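Long-range contact in bacterial bifunctional deaminase-reductase C-terminal domain-containing protein (Corynebacterium diphtheriae, PDB 2P4G), which probably acts as an NADP-dependent reductase of riboflavin biosynthesis, reducing 5-amino-6-(5-phosphoribosylamino)uracil: residues His213-Pro218 with Leu253-Tyr258. Numbering follows the deposited sequence.
Sequences HLTIAP and LIFSRY
L214 pairs with S256, and I216 with I254, through two backbone hydrogen bonds each, making 213-217 and 254-258 antiparallel neighbours. The straightest is I254 N to I216 O, 2.9 Å with 175° at the hydrogen. L214 O carries an extra load: besides S256 N it accepts S256 OG at 2.8 Å. The hydroxyl can turn back onto its partner strand because OG sits between the backbone N and the carbonyl carbon (chi1 67°). S256 O takes L214 N, and a water joins it to H213 ND1, meeting the imidazole edge in its plane.

In the non-hydrogen-bonded pairs, R257 CG lies over one face of the H213 ring, 4.1 Å from its centroid, a CH-pi contact. R257 NE forms a salt bridge with E244, while H213 NE2 is hydrogen-bonded to R37. T215 stands beside F255 with OG1 at the ring edge, 3.3 Å from CD1, and hydrogen-bonded to D62 of helix 60-72. Past the last pair, L253 CD1 packs on P218 CD at 3.6 Å.

On the face carrying L214, I216, I254 and S256, the two isoleucines meet at their CB atoms, and L214 and I254 reach the second subunit. These strands belong to the antiparallel end of the mixed sheet, consistent with the dihydrofolate reductase-like fold of RibD C-terminal domains.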
loop_
_atom_site.group_PDB
_atom_site.type_symbol
_atom_site.label_atom_id
_atom_site.label_comp_id
_atom_site.label_asym_id
_atom_site.label_seq_id
_atom_site.Cartn_x
_atom_site.Cartn_y
_atom_site.Cartn_z
ATOM N N HIS A 213 -4.705 9.738 8.085
ATOM C CA HIS A 213 -5.846 9.312 7.320
ATOM C C HIS A 213 -5.338 8.782 5.991
ATOM O O HIS A 213 -4.772 9.529 5.215
ATOM C CB HIS A 213 -6.778 10.478 7.076
ATOM C CG HIS A 213 -7.438 10.956 8.311
ATOM N ND1 HIS A 213 -8.674 10.506 8.716
ATOM C CD2 HIS A 213 -7.013 11.815 9.264
ATOM C CE1 HIS A 213 -8.986 11.076 9.865
ATOM N NE2 HIS A 213 -7.998 11.885 10.211
ATOM N N LEU A 214 -5.535 7.491 5.742
ATOM C CA LEU A 214 -5.059 6.868 4.506
ATOM C C LEU A 214 -6.242 6.223 3.820
ATOM O O LEU A 214 -6.994 5.447 4.435
ATOM C CB LEU A 214 -3.974 5.834 4.792
ATOM C CG LEU A 214 -3.393 5.081 3.579
ATOM C CD1 LEU A 214 -2.511 5.987 2.754
ATOM C CD2 LEU A 214 -2.624 3.844 4.046
ATOM N N THR A 215 -6.430 6.608 2.562
ATOM C CA THR A 215 -7.397 6.007 1.675
ATOM C C THR A 215 -6.647 5.055 0.756
ATOM O O THR A 215 -5.662 5.447 0.143
ATOM C CB THR A 215 -8.077 7.074 0.805
ATOM O OG1 THR A 215 -8.678 8.047 1.664
ATOM C CG2 THR A 215 -9.133 6.441 -0.155
ATOM N N ILE A 216 -7.124 3.814 0.666
ATOM C CA ILE A 216 -6.527 2.799 -0.204
ATOM C C ILE A 216 -7.495 2.520 -1.333
ATOM O O ILE A 216 -8.615 2.019 -1.118
ATOM C CB ILE A 216 -6.223 1.517 0.543
ATOM C CG1 ILE A 216 -5.343 1.841 1.761
ATOM C CG2 ILE A 216 -5.547 0.508 -0.412
ATOM C CD1 ILE A 216 -5.505 0.919 2.903
ATOM N N ALA A 217 -7.043 2.873 -2.531
ATOM C CA ALA A 217 -7.871 2.908 -3.709
ATOM C C ALA A 217 -7.801 1.552 -4.368
ATOM O O ALA A 217 -6.749 0.900 -4.366
ATOM C CB ALA A 217 -7.397 4.001 -4.664
ATOM N N PRO A 218 -8.941 1.094 -4.917
ATOM C CA PRO A 218 -9.006 -0.233 -5.492
ATOM C C PRO A 218 -8.249 -0.310 -6.826
ATOM O O PRO A 218 -8.831 -0.628 -7.863
ATOM C CB PRO A 218 -10.508 -0.429 -5.683
ATOM C CG PRO A 218 -11.013 0.958 -5.983
ATOM C CD PRO A 218 -10.228 1.816 -5.050
ATOM N N LEU A 253 -13.192 2.046 -2.090
ATOM C CA LEU A 253 -12.048 2.700 -1.489
ATOM C C LEU A 253 -12.080 2.430 0.001
ATOM O O LEU A 253 -13.151 2.447 0.609
ATOM C CB LEU A 253 -12.058 4.212 -1.739
ATOM C CG LEU A 253 -11.592 4.732 -3.122
ATOM C CD1 LEU A 253 -12.598 4.372 -4.195
ATOM C CD2 LEU A 253 -11.341 6.256 -3.058
ATOM N N ILE A 254 -10.915 2.151 0.585
ATOM C CA ILE A 254 -10.829 1.862 2.028
ATOM C C ILE A 254 -10.366 3.154 2.658
ATOM O O ILE A 254 -9.482 3.837 2.127
ATOM C CB ILE A 254 -9.841 0.730 2.392
ATOM C CG1 ILE A 254 -10.185 -0.565 1.661
ATOM C CG2 ILE A 254 -9.820 0.456 3.919
ATOM C CD1 ILE A 254 -9.071 -1.635 1.808
ATOM N N PHE A 255 -11.009 3.507 3.764
ATOM C CA PHE A 255 -10.608 4.644 4.530
ATOM C C PHE A 255 -10.162 4.111 5.867
ATOM O O PHE A 255 -10.877 3.332 6.495
ATOM C CB PHE A 255 -11.759 5.623 4.702
ATOM C CG PHE A 255 -12.336 6.087 3.415
ATOM C CD1 PHE A 255 -11.682 7.048 2.658
ATOM C CD2 PHE A 255 -13.512 5.562 2.941
ATOM C CE1 PHE A 255 -12.197 7.469 1.482
ATOM C CE2 PHE A 255 -14.036 5.998 1.752
ATOM C CZ PHE A 255 -13.382 6.952 1.019
ATOM N N SER A 256 -8.985 4.560 6.295
ATOM C CA SER A 256 -8.351 4.080 7.509
ATOM C C SER A 256 -7.794 5.281 8.264
ATOM O O SER A 256 -7.278 6.201 7.662
ATOM C CB SER A 256 -7.216 3.108 7.171
ATOM O OG SER A 256 -6.165 3.785 6.507
ATOM N N ARG A 257 -7.947 5.270 9.581
ATOM C CA ARG A 257 -7.330 6.231 10.438
ATOM C C ARG A 257 -6.430 5.461 11.381
ATOM O O ARG A 257 -6.902 4.532 12.088
ATOM C CB ARG A 257 -8.372 6.974 11.257
ATOM C CG ARG A 257 -7.785 8.185 11.965
ATOM C CD ARG A 257 -8.822 8.918 12.770
ATOM N NE ARG A 257 -9.152 8.182 13.965
ATOM C CZ ARG A 257 -10.149 8.496 14.784
ATOM N NH1 ARG A 257 -10.927 9.530 14.534
ATOM N NH2 ARG A 257 -10.351 7.759 15.864
ATOM N N TYR A 258 -5.155 5.856 11.398
ATOM C CA TYR A 258 -4.143 5.292 12.293
ATOM C C TYR A 258 -3.551 6.336 13.216
ATOM O O TYR A 258 -3.375 7.493 12.833
ATOM C CB TYR A 258 -2.964 4.771 11.496
ATOM C CG TYR A 258 -3.247 3.637 10.548
ATOM C CD1 TYR A 258 -3.169 2.300 10.979
ATOM C CD2 TYR A 258 -3.533 3.886 9.199
ATOM C CE1 TYR A 258 -3.385 1.234 10.093
ATOM C CE2 TYR A 258 -3.764 2.826 8.301
ATOM C CZ TYR A 258 -3.673 1.511 8.756
ATOM O OH TYR A 258 -3.895 0.487 7.879
HETATM O O HOH W 1 -9.222 8.341 6.588
#